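Local coordinates for protein hemin degrading factor (Pseudomonas aeruginosa, PDB 4MGF) that binds heme b, with its iron held by an axial protein ligand, and probably takes part in handling or breaking down heme inside the cell, at residues E238-L243 with E307-R312; V279-W284 with V291-F296. All coordinates share one frame; numbering follows the deposited sequence.

Interaction 1. Residues E238-L243 with E307-R312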
ATOM      1  N   GLU A 238     -19.140 -11.403 -17.273  1.00 15.63           N
ATOM      2  CA  GLU A 238     -18.105 -11.193 -18.277  1.00 17.89           C
ATOM      3  C   GLU A 238     -17.128 -10.106 -17.823  1.00 15.92           C
ATOM      4  O   GLU A 238     -16.007 -10.024 -18.322  1.00 17.19           O
ATOM      5  CB  GLU A 238     -18.702 -10.831 -19.644  1.00 18.97           C
ATOM      6  CG  GLU A 238     -19.297  -9.430 -19.740  1.00 18.93           C
ATOM      7  CD  GLU A 238     -20.701  -9.348 -19.188  1.00 20.06           C
ATOM      8  OE1 GLU A 238     -21.081 -10.197 -18.345  1.00 22.90           O
ATOM      9  OE2 GLU A 238     -21.432  -8.433 -19.611  1.00 17.61           O
ATOM     10  N   TRP A 239     -17.544  -9.290 -16.865  1.00 14.81           N
ATOM     11  CA  TRP A 239     -16.671  -8.225 -16.355  1.00 16.82           C
ATOM     12  C   TRP A 239     -16.074  -8.563 -14.974  1.00 15.78           C
ATOM     13  O   TRP A 239     -14.901  -8.317 -14.704  1.00 15.99           O
ATOM     14  CB  TRP A 239     -17.433  -6.902 -16.277  1.00 12.19           C
ATOM     15  CG  TRP A 239     -17.906  -6.310 -17.621  1.00 12.13           C
ATOM     16  CD1 TRP A 239     -19.164  -5.844 -17.910  1.00 14.75           C
ATOM     17  CD2 TRP A 239     -17.126  -6.107 -18.812  1.00 12.05           C
ATOM     18  NE1 TRP A 239     -19.211  -5.361 -19.205  1.00 13.35           N
ATOM     19  CE2 TRP A 239     -17.976  -5.516 -19.779  1.00 11.98           C
ATOM     20  CE3 TRP A 239     -15.800  -6.380 -19.163  1.00 11.28           C
ATOM     21  CZ2 TRP A 239     -17.539  -5.185 -21.051  1.00 10.32           C
ATOM     22  CZ3 TRP A 239     -15.372  -6.058 -20.428  1.00 12.41           C
ATOM     23  CH2 TRP A 239     -16.241  -5.453 -21.359  1.00 12.21           C
ATOM     24  N   ALA A 240     -16.898  -9.112 -14.096  1.00 14.06           N
ATOM     25  CA  ALA A 240     -16.468  -9.355 -12.732  1.00 16.79           C
ATOM     26  C   ALA A 240     -17.181 -10.564 -12.158  1.00 15.86           C
ATOM     27  O   ALA A 240     -18.411 -10.623 -12.173  1.00 16.50           O
ATOM     28  CB  ALA A 240     -16.758  -8.156 -11.883  1.00 13.90           C
ATOM     29  N   GLU A 241     -16.411 -11.515 -11.638  1.00 18.48           N
ATOM     30  CA  GLU A 241     -16.995 -12.660 -10.945  1.00 16.28           C
ATOM     31  C   GLU A 241     -16.269 -12.980  -9.654  1.00 16.90           C
ATOM     32  O   GLU A 241     -15.033 -12.947  -9.579  1.00 14.66           O
ATOM     33  CB  GLU A 241     -17.094 -13.901 -11.849  1.00 17.41           C
ATOM     34  CG  GLU A 241     -15.896 -14.156 -12.738  1.00 19.51           C
ATOM     35  CD  GLU A 241     -16.158 -15.275 -13.756  1.00 27.35           C
ATOM     36  OE1 GLU A 241     -17.282 -15.826 -13.767  1.00 29.52           O
ATOM     37  OE2 GLU A 241     -15.245 -15.602 -14.544  1.00 28.23           O
ATOM     38  N   ARG A 242     -17.065 -13.256  -8.628  1.00 12.80           N
ATOM     39  CA  ARG A 242     -16.540 -13.585  -7.325  1.00 15.89           C
ATOM     40  C   ARG A 242     -15.937 -14.993  -7.323  1.00 18.98           C
ATOM     41  O   ARG A 242     -16.486 -15.939  -7.919  1.00 13.77           O
ATOM     42  CB  ARG A 242     -17.646 -13.459  -6.276  1.00 18.59           C
ATOM     43  CG  ARG A 242     -17.152 -13.536  -4.834  1.00 22.47           C
ATOM     44  CD  ARG A 242     -18.088 -12.761  -3.934  1.00 20.49           C
ATOM     45  NE  ARG A 242     -17.876 -13.048  -2.522  1.00 19.14           N
ATOM     46  CZ  ARG A 242     -18.673 -12.599  -1.561  1.00 21.50           C
ATOM     47  NH1 ARG A 242     -19.725 -11.854  -1.871  1.00 21.10           N
ATOM     48  NH2 ARG A 242     -18.422 -12.891  -0.291  1.00 28.70           N
ATOM     49  N   LEU A 243     -14.795 -15.104  -6.656  1.00 14.83           N
ATOM     50  CA  LEU A 243     -14.028 -16.333  -6.557  1.00 18.74           C
ATOM     51  C   LEU A 243     -14.011 -16.804  -5.111  1.00 21.04           C
ATOM     52  O   LEU A 243     -14.303 -16.036  -4.183  1.00 17.62           O
ATOM     53  CB  LEU A 243     -12.591 -16.094  -7.006  1.00 16.97           C
ATOM     54  CG  LEU A 243     -12.395 -15.429  -8.369  1.00 20.61           C
ATOM     55  CD1 LEU A 243     -10.955 -14.915  -8.518  1.00 17.11           C
ATOM     56  CD2 LEU A 243     -12.757 -16.389  -9.511  1.00 21.55           C
ATOM     57  N   GLU A 307     -14.050 -10.783   0.350  1.00 14.80           N
ATOM     58  CA  GLU A 307     -14.410 -11.127  -1.013  1.00 14.60           C
ATOM     59  C   GLU A 307     -13.220 -11.022  -1.971  1.00 13.63           C
ATOM     60  O   GLU A 307     -12.294 -10.217  -1.783  1.00 14.74           O
ATOM     61  CB  GLU A 307     -15.643 -10.336  -1.508  1.00 17.97           C
ATOM     62  CG  GLU A 307     -15.764  -8.897  -1.017  1.00 17.73           C
ATOM     63  CD  GLU A 307     -17.103  -8.248  -1.381  1.00 18.97           C
ATOM     64  OE1 GLU A 307     -17.479  -8.284  -2.567  1.00 18.73           O
ATOM     65  OE2 GLU A 307     -17.778  -7.705  -0.479  1.00 19.90           O
ATOM     66  N   LEU A 308     -13.255 -11.864  -2.993  1.00 12.65           N
ATOM     67  CA  LEU A 308     -12.204 -11.935  -3.980  1.00 13.27           C
ATOM     68  C   LEU A 308     -12.831 -11.969  -5.373  1.00 14.61           C
ATOM     69  O   LEU A 308     -13.793 -12.708  -5.611  1.00 13.33           O
ATOM     70  CB  LEU A 308     -11.376 -13.193  -3.745  1.00 11.92           C
ATOM     71  CG  LEU A 308     -10.233 -13.458  -4.718  1.00 13.08           C
ATOM     72  CD1 LEU A 308      -9.165 -12.368  -4.604  1.00 11.30           C
ATOM     73  CD2 LEU A 308      -9.637 -14.854  -4.484  1.00 13.04           C
ATOM     74  N   TRP A 309     -12.284 -11.191  -6.299  1.00 13.56           N
ATOM     75  CA  TRP A 309     -12.926 -11.036  -7.610  1.00 13.22           C
ATOM     76  C   TRP A 309     -11.939 -11.171  -8.744  1.00 13.24           C
ATOM     77  O   TRP A 309     -10.808 -10.704  -8.645  1.00 12.17           O
ATOM     78  CB  TRP A 309     -13.592  -9.665  -7.716  1.00 12.67           C
ATOM     79  CG  TRP A 309     -14.794  -9.484  -6.856  1.00 11.62           C
ATOM     80  CD1 TRP A 309     -14.812  -9.189  -5.525  1.00 11.51           C
ATOM     81  CD2 TRP A 309     -16.163  -9.559  -7.273  1.00 11.86           C
ATOM     82  NE1 TRP A 309     -16.112  -9.081  -5.086  1.00 15.47           N
ATOM     83  CE2 TRP A 309     -16.959  -9.308  -6.143  1.00 14.66           C
ATOM     84  CE3 TRP A 309     -16.793  -9.836  -8.497  1.00 14.77           C
ATOM     85  CZ2 TRP A 309     -18.354  -9.309  -6.195  1.00 14.15           C
ATOM     86  CZ3 TRP A 309     -18.179  -9.845  -8.551  1.00 12.38           C
ATOM     87  CH2 TRP A 309     -18.944  -9.588  -7.406  1.00 15.78           C
ATOM     88  N   ARG A 310     -12.365 -11.821  -9.820  1.00 11.43           N
ATOM     89  CA  ARG A 310     -11.641 -11.754 -11.071  1.00 10.36           C
ATOM     90  C   ARG A 310     -12.266 -10.577 -11.818  1.00 14.44           C
ATOM     91  O   ARG A 310     -13.484 -10.518 -11.952  1.00 13.15           O
ATOM     92  CB  ARG A 310     -11.826 -13.052 -11.864  1.00 11.49           C
ATOM     93  CG  ARG A 310     -11.210 -13.019 -13.256  1.00 15.90           C
ATOM     94  CD  ARG A 310     -11.040 -14.424 -13.888  1.00 24.34           C
ATOM     95  NE  ARG A 310     -12.220 -15.280 -13.741  1.00 22.03           N
ATOM     96  CZ  ARG A 310     -12.205 -16.506 -13.210  1.00 28.14           C
ATOM     97  NH1 ARG A 310     -11.066 -17.041 -12.767  1.00 23.22           N
ATOM     98  NH2 ARG A 310     -13.333 -17.200 -13.113  1.00 23.75           N
ATOM     99  N   VAL A 311     -11.444  -9.630 -12.270  1.00 15.09           N
ATOM    100  CA  VAL A 311     -11.946  -8.426 -12.924  1.00 10.80           C
ATOM    101  C   VAL A 311     -11.366  -8.281 -14.324  1.00 11.65           C
ATOM    102  O   VAL A 311     -10.194  -8.548 -14.538  1.00 12.71           O
ATOM    103  CB  VAL A 311     -11.619  -7.156 -12.111  1.00 13.49           C
ATOM    104  CG1 VAL A 311     -12.288  -5.943 -12.738  1.00 15.65           C
ATOM    105  CG2 VAL A 311     -12.086  -7.308 -10.668  1.00 11.62           C
ATOM    106  N   ARG A 312     -12.203  -7.854 -15.272  1.00 10.02           N
ATOM    107  CA  ARG A 312     -11.775  -7.599 -16.646  1.00 12.09           C
ATOM    108  C   ARG A 312     -12.188  -6.170 -17.080  1.00 14.48           C
ATOM    109  O   ARG A 312     -13.362  -5.818 -17.021  1.00 12.10           O
ATOM    110  CB  ARG A 312     -12.411  -8.630 -17.593  1.00 15.30           C
ATOM    111  CG  ARG A 312     -12.115 -10.079 -17.230  1.00 14.23           C
ATOM    112  CD  ARG A 312     -12.794 -11.054 -18.193  1.00 20.75           C
ATOM    113  NE  ARG A 312     -12.787 -12.407 -17.641  1.00 26.83           N
ATOM    114  CZ  ARG A 312     -13.826 -12.983 -17.037  1.00 29.26           C
ATOM    115  NH1 ARG A 312     -14.984 -12.337 -16.928  1.00 23.71           N
ATOM    116  NH2 ARG A 312     -13.712 -14.218 -16.560  1.00 24.49           N
TER
HETATM  117  O   HOH W   1     -15.122 -14.008  -2.558  1.00 15.50           O
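A single carboxylate oxygen, OE2 of E241, accepts from three arginine nitrogens, two of R310 and one of R312. R310 lies alongside E241 and grips it side-on: its NH2 stands 2.9 Å from E241 OE2 and its NE donates to the same atom, with the oxygen at the edge of the guanidinium. The two flat groups are turned 74° apart, and NH2 meets OE2 from above the carboxylate plane. R312, two residues on from R310, slants across E241, its NH2 also 2.9 Å from E241 OE2. Its NH1 bonds E238 O at 2.9 Å, coming from above that carbonyl plane. Outside the two strands, R312 NE also forms a salt bridge with E355, and R310 NH1 donates to the backbone of A354 and F357. L243 covers a face of the R310 guanidinium with its CD2.

A240, R242, W309 and V311 lie on the other face of the sheet. R242 CB sits 4.0 Å from the centroid of the six-membered ring of W309, almost on the ring normal, a CH-pi contact. With CG of R242 anti to its N (chi1 -169°), the extended chain carries the guanidinium to E307, whose CB lies over one of its faces. W309 NE1 donates to the anti lone pair of E307 OE1 at 3.0 Å, which, with R242 over the ring face, probably limits the indole's rotation. Antiparallel backbone bonds, such as R310 N to E241 O at 2.9 Å, join edge strand 240-243 to 307-313. With two arginines converging on it, E241 is probably held ionised, a charged clasp tying the edge strand to its neighbour.

Interaction 2. Residues V279-W284 with V291-F296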
ATOM      1  N   VAL A 279       7.344 -14.572  -8.567  1.00 21.98           N
ATOM      2  CA  VAL A 279       7.529 -14.846  -7.149  1.00 24.59           C
ATOM      3  C   VAL A 279       8.034 -16.283  -6.981  1.00 27.41           C
ATOM      4  O   VAL A 279       7.704 -17.150  -7.786  1.00 26.80           O
ATOM      5  CB  VAL A 279       6.243 -14.608  -6.354  1.00 21.65           C
ATOM      6  CG1 VAL A 279       5.874 -13.108  -6.388  1.00 22.04           C
ATOM      7  CG2 VAL A 279       5.116 -15.460  -6.896  1.00 20.72           C
ATOM      8  N   CYS A 280       8.845 -16.539  -5.959  1.00 26.64           N
ATOM      9  CA  CYS A 280       9.449 -17.868  -5.824  1.00 26.12           C
ATOM     10  C   CYS A 280       8.998 -18.643  -4.603  1.00 27.13           C
ATOM     11  O   CYS A 280       8.314 -19.662  -4.731  1.00 25.53           O
ATOM     12  CB  CYS A 280      10.971 -17.781  -5.841  1.00 29.02           C
ATOM     13  SG  CYS A 280      11.617 -17.176  -7.397  1.00 43.42           S
ATOM     14  N   ASN A 281       9.401 -18.171  -3.426  1.00 21.94           N
ATOM     15  CA  ASN A 281       9.093 -18.854  -2.181  1.00 23.68           C
ATOM     16  C   ASN A 281       7.816 -18.375  -1.522  1.00 23.05           C
ATOM     17  O   ASN A 281       7.672 -17.193  -1.195  1.00 25.83           O
ATOM     18  CB  ASN A 281      10.262 -18.709  -1.206  1.00 25.68           C
ATOM     19  CG  ASN A 281      11.582 -18.945  -1.878  1.00 28.46           C
ATOM     20  OD1 ASN A 281      11.965 -20.086  -2.128  1.00 29.39           O
ATOM     21  ND2 ASN A 281      12.276 -17.867  -2.217  1.00 25.96           N
ATOM     22  N   LEU A 282       6.907 -19.311  -1.298  1.00 22.76           N
ATOM     23  CA  LEU A 282       5.633 -19.033  -0.667  1.00 22.26           C
ATOM     24  C   LEU A 282       5.534 -19.867   0.587  1.00 25.16           C
ATOM     25  O   LEU A 282       5.892 -21.049   0.571  1.00 28.39           O
ATOM     26  CB  LEU A 282       4.493 -19.431  -1.597  1.00 23.22           C
ATOM     27  CG  LEU A 282       4.261 -18.680  -2.905  1.00 29.27           C
ATOM     28  CD1 LEU A 282       4.119 -17.189  -2.671  1.00 21.61           C
ATOM     29  CD2 LEU A 282       5.373 -18.957  -3.876  1.00 28.65           C
ATOM     30  N   LYS A 283       5.028 -19.277   1.665  1.00 23.93           N
ATOM     31  CA  LYS A 283       4.924 -19.975   2.943  1.00 19.95           C
ATOM     32  C   LYS A 283       3.660 -19.607   3.695  1.00 24.00           C
ATOM     33  O   LYS A 283       3.278 -18.432   3.748  1.00 22.24           O
ATOM     34  CB  LYS A 283       6.121 -19.633   3.842  1.00 26.80           C
ATOM     35  CG  LYS A 283       7.267 -20.629   3.760  1.00 36.97           C
ATOM     36  CD  LYS A 283       8.145 -20.375   2.534  1.00 37.82           C
ATOM     37  CE  LYS A 283       8.876 -21.633   2.078  1.00 35.10           C
ATOM     38  NZ  LYS A 283      10.059 -21.952   2.945  1.00 36.65           N
ATOM     39  N   TRP A 284       3.023 -20.601   4.300  1.00 19.16           N
ATOM     40  CA  TRP A 284       1.955 -20.337   5.256  1.00 20.19           C
ATOM     41  C   TRP A 284       2.537 -20.227   6.662  1.00 22.09           C
ATOM     42  O   TRP A 284       3.562 -20.824   6.955  1.00 24.98           O
ATOM     43  CB  TRP A 284       0.917 -21.455   5.231  1.00 25.87           C
ATOM     44  CG  TRP A 284      -0.071 -21.376   4.093  1.00 27.20           C
ATOM     45  CD1 TRP A 284      -0.037 -22.082   2.928  1.00 24.86           C
ATOM     46  CD2 TRP A 284      -1.238 -20.547   4.030  1.00 26.02           C
ATOM     47  NE1 TRP A 284      -1.115 -21.743   2.134  1.00 27.88           N
ATOM     48  CE2 TRP A 284      -1.865 -20.801   2.787  1.00 29.25           C
ATOM     49  CE3 TRP A 284      -1.807 -19.602   4.895  1.00 23.10           C
ATOM     50  CZ2 TRP A 284      -3.041 -20.151   2.394  1.00 25.72           C
ATOM     51  CZ3 TRP A 284      -2.975 -18.955   4.500  1.00 25.76           C
ATOM     52  CH2 TRP A 284      -3.578 -19.234   3.259  1.00 26.68           C
ATOM     53  N   VAL A 291       4.945 -14.130   0.742  1.00 12.94           N
ATOM     54  CA  VAL A 291       5.981 -14.261  -0.270  1.00 15.30           C
ATOM     55  C   VAL A 291       7.310 -13.931   0.407  1.00 19.89           C
ATOM     56  O   VAL A 291       7.415 -12.941   1.150  1.00 18.46           O
ATOM     57  CB  VAL A 291       5.738 -13.341  -1.488  1.00 16.70           C
ATOM     58  CG1 VAL A 291       6.879 -13.449  -2.499  1.00 15.48           C
ATOM     59  CG2 VAL A 291       4.411 -13.677  -2.153  1.00 14.11           C
ATOM     60  N   LEU A 292       8.317 -14.766   0.171  1.00 20.67           N
ATOM     61  CA  LEU A 292       9.602 -14.613   0.845  1.00 19.22           C
ATOM     62  C   LEU A 292      10.773 -14.688  -0.120  1.00 20.04           C
ATOM     63  O   LEU A 292      11.535 -15.652  -0.115  1.00 22.90           O
ATOM     64  CB  LEU A 292       9.752 -15.673   1.928  1.00 19.01           C
ATOM     65  CG  LEU A 292       8.692 -15.654   3.037  1.00 17.61           C
ATOM     66  CD1 LEU A 292       8.942 -16.789   4.015  1.00 15.83           C
ATOM     67  CD2 LEU A 292       8.631 -14.312   3.768  1.00 14.17           C
ATOM     68  N   ASP A 293      10.905 -13.665  -0.951  1.00 21.33           N
ATOM     69  CA  ASP A 293      11.965 -13.606  -1.944  1.00 21.50           C
ATOM     70  C   ASP A 293      13.037 -12.591  -1.542  1.00 24.54           C
ATOM     71  O   ASP A 293      12.787 -11.725  -0.701  1.00 23.78           O
ATOM     72  CB  ASP A 293      11.365 -13.304  -3.317  1.00 19.31           C
ATOM     73  CG  ASP A 293      10.503 -14.441  -3.822  1.00 23.95           C
ATOM     74  OD1 ASP A 293      10.602 -15.549  -3.251  1.00 25.10           O
ATOM     75  OD2 ASP A 293       9.734 -14.242  -4.778  1.00 27.29           O
ATOM     76  N   PRO A 294      14.240 -12.709  -2.128  1.00 27.58           N
ATOM     77  CA  PRO A 294      15.367 -11.850  -1.747  1.00 27.51           C
ATOM     78  C   PRO A 294      15.086 -10.349  -1.819  1.00 28.73           C
ATOM     79  O   PRO A 294      15.664  -9.602  -1.037  1.00 29.82           O
ATOM     80  CB  PRO A 294      16.443 -12.227  -2.765  1.00 25.44           C
ATOM     81  CG  PRO A 294      16.145 -13.660  -3.090  1.00 28.98           C
ATOM     82  CD  PRO A 294      14.646 -13.753  -3.091  1.00 28.75           C
ATOM     83  N   GLU A 295      14.231  -9.905  -2.733  1.00 27.64           N
ATOM     84  CA  GLU A 295      13.993  -8.476  -2.868  1.00 21.81           C
ATOM     85  C   GLU A 295      12.537  -8.103  -2.597  1.00 21.12           C
ATOM     86  O   GLU A 295      12.155  -6.938  -2.704  1.00 19.49           O
ATOM     87  CB  GLU A 295      14.414  -7.990  -4.255  1.00 27.29           C
ATOM     88  CG  GLU A 295      15.918  -7.982  -4.500  1.00 29.12           C
ATOM     89  CD  GLU A 295      16.604  -6.713  -3.995  1.00 32.89           C
ATOM     90  OE1 GLU A 295      16.360  -5.605  -4.551  1.00 34.12           O
ATOM     91  OE2 GLU A 295      17.406  -6.827  -3.046  1.00 30.25           O
ATOM     92  N   PHE A 296      11.733  -9.090  -2.230  1.00 18.01           N
ATOM     93  CA  PHE A 296      10.304  -8.879  -2.104  1.00 16.41           C
ATOM     94  C   PHE A 296       9.727  -9.810  -1.066  1.00 16.25           C
ATOM     95  O   PHE A 296       9.859 -11.040  -1.163  1.00 19.29           O
ATOM     96  CB  PHE A 296       9.620  -9.101  -3.461  1.00 16.49           C
ATOM     97  CG  PHE A 296       8.109  -8.965  -3.435  1.00 17.02           C
ATOM     98  CD1 PHE A 296       7.493  -7.917  -2.756  1.00 17.09           C
ATOM     99  CD2 PHE A 296       7.309  -9.854  -4.145  1.00 18.54           C
ATOM    100  CE1 PHE A 296       6.096  -7.776  -2.748  1.00 15.32           C
ATOM    101  CE2 PHE A 296       5.914  -9.729  -4.140  1.00 17.49           C
ATOM    102  CZ  PHE A 296       5.305  -8.678  -3.441  1.00 15.39           C
TER
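N281 and L292, with D293 close behind them in buried surface, meet where the antiparallel hairpin strands 282-285 and 288-293 give way to loop. D293 reaches back to the chain before the first strand, and its carboxylate takes two successive backbone N-H groups: OD2 accepts from C280 N at 2.7 Å, and OD1 receives N281 N through its syn lone pair at 2.9 Å, a nearly straight bond (168°). The N281 side chain crosses D293 at a slant, amide and carboxylate planes 77° apart, with CG beside its own N (chi1 -44°). Its ND2 donates to L292 O at 3.1 Å, approaching from above the carbonyl plane, and makes a weak bond to D293 OD1. L292 N bonds N281 O at 2.9 Å, while L292 CD1 lies against the aliphatic chain of K283.

On the face carrying L282 and V291, V291 CG2 packs 3.6 Å from L282 CD1, the two side chains running side by side and both touching F252 of helix 247-258. V279 CG1 touches V291 CG1 and comes to the ring edge of F296. Two main-chain N-H groups and, weakly, an asparagine amide would suit an ionised D293, which ties the loop at C280 and N281 to the hairpin.

Overall arrangement
Each contact holds an outermost strand of one of the two nine-stranded antiparallel sheets. Interaction 1 secures 240-243 beside 307-313, and interaction 2 secures 282-285 beside 288-293. Their centres lie 25 Å apart, the nearest atoms about 11 Å, and they do not touch. Along the chain interaction 2 is nested within the loop that interaction 1 closes, and all four segments belong to the same HemS/ChuX-type domain. Helix 247-258, which follows strand 240-243 in sequence, packs on the hairpin of interaction 2. V311 lies close to K313 and R228, so interaction 1 joins the sheet beside these heme-binding residues, whereas interaction 2 joins an outer edge of the other sheet, away from the known heme-binding residues.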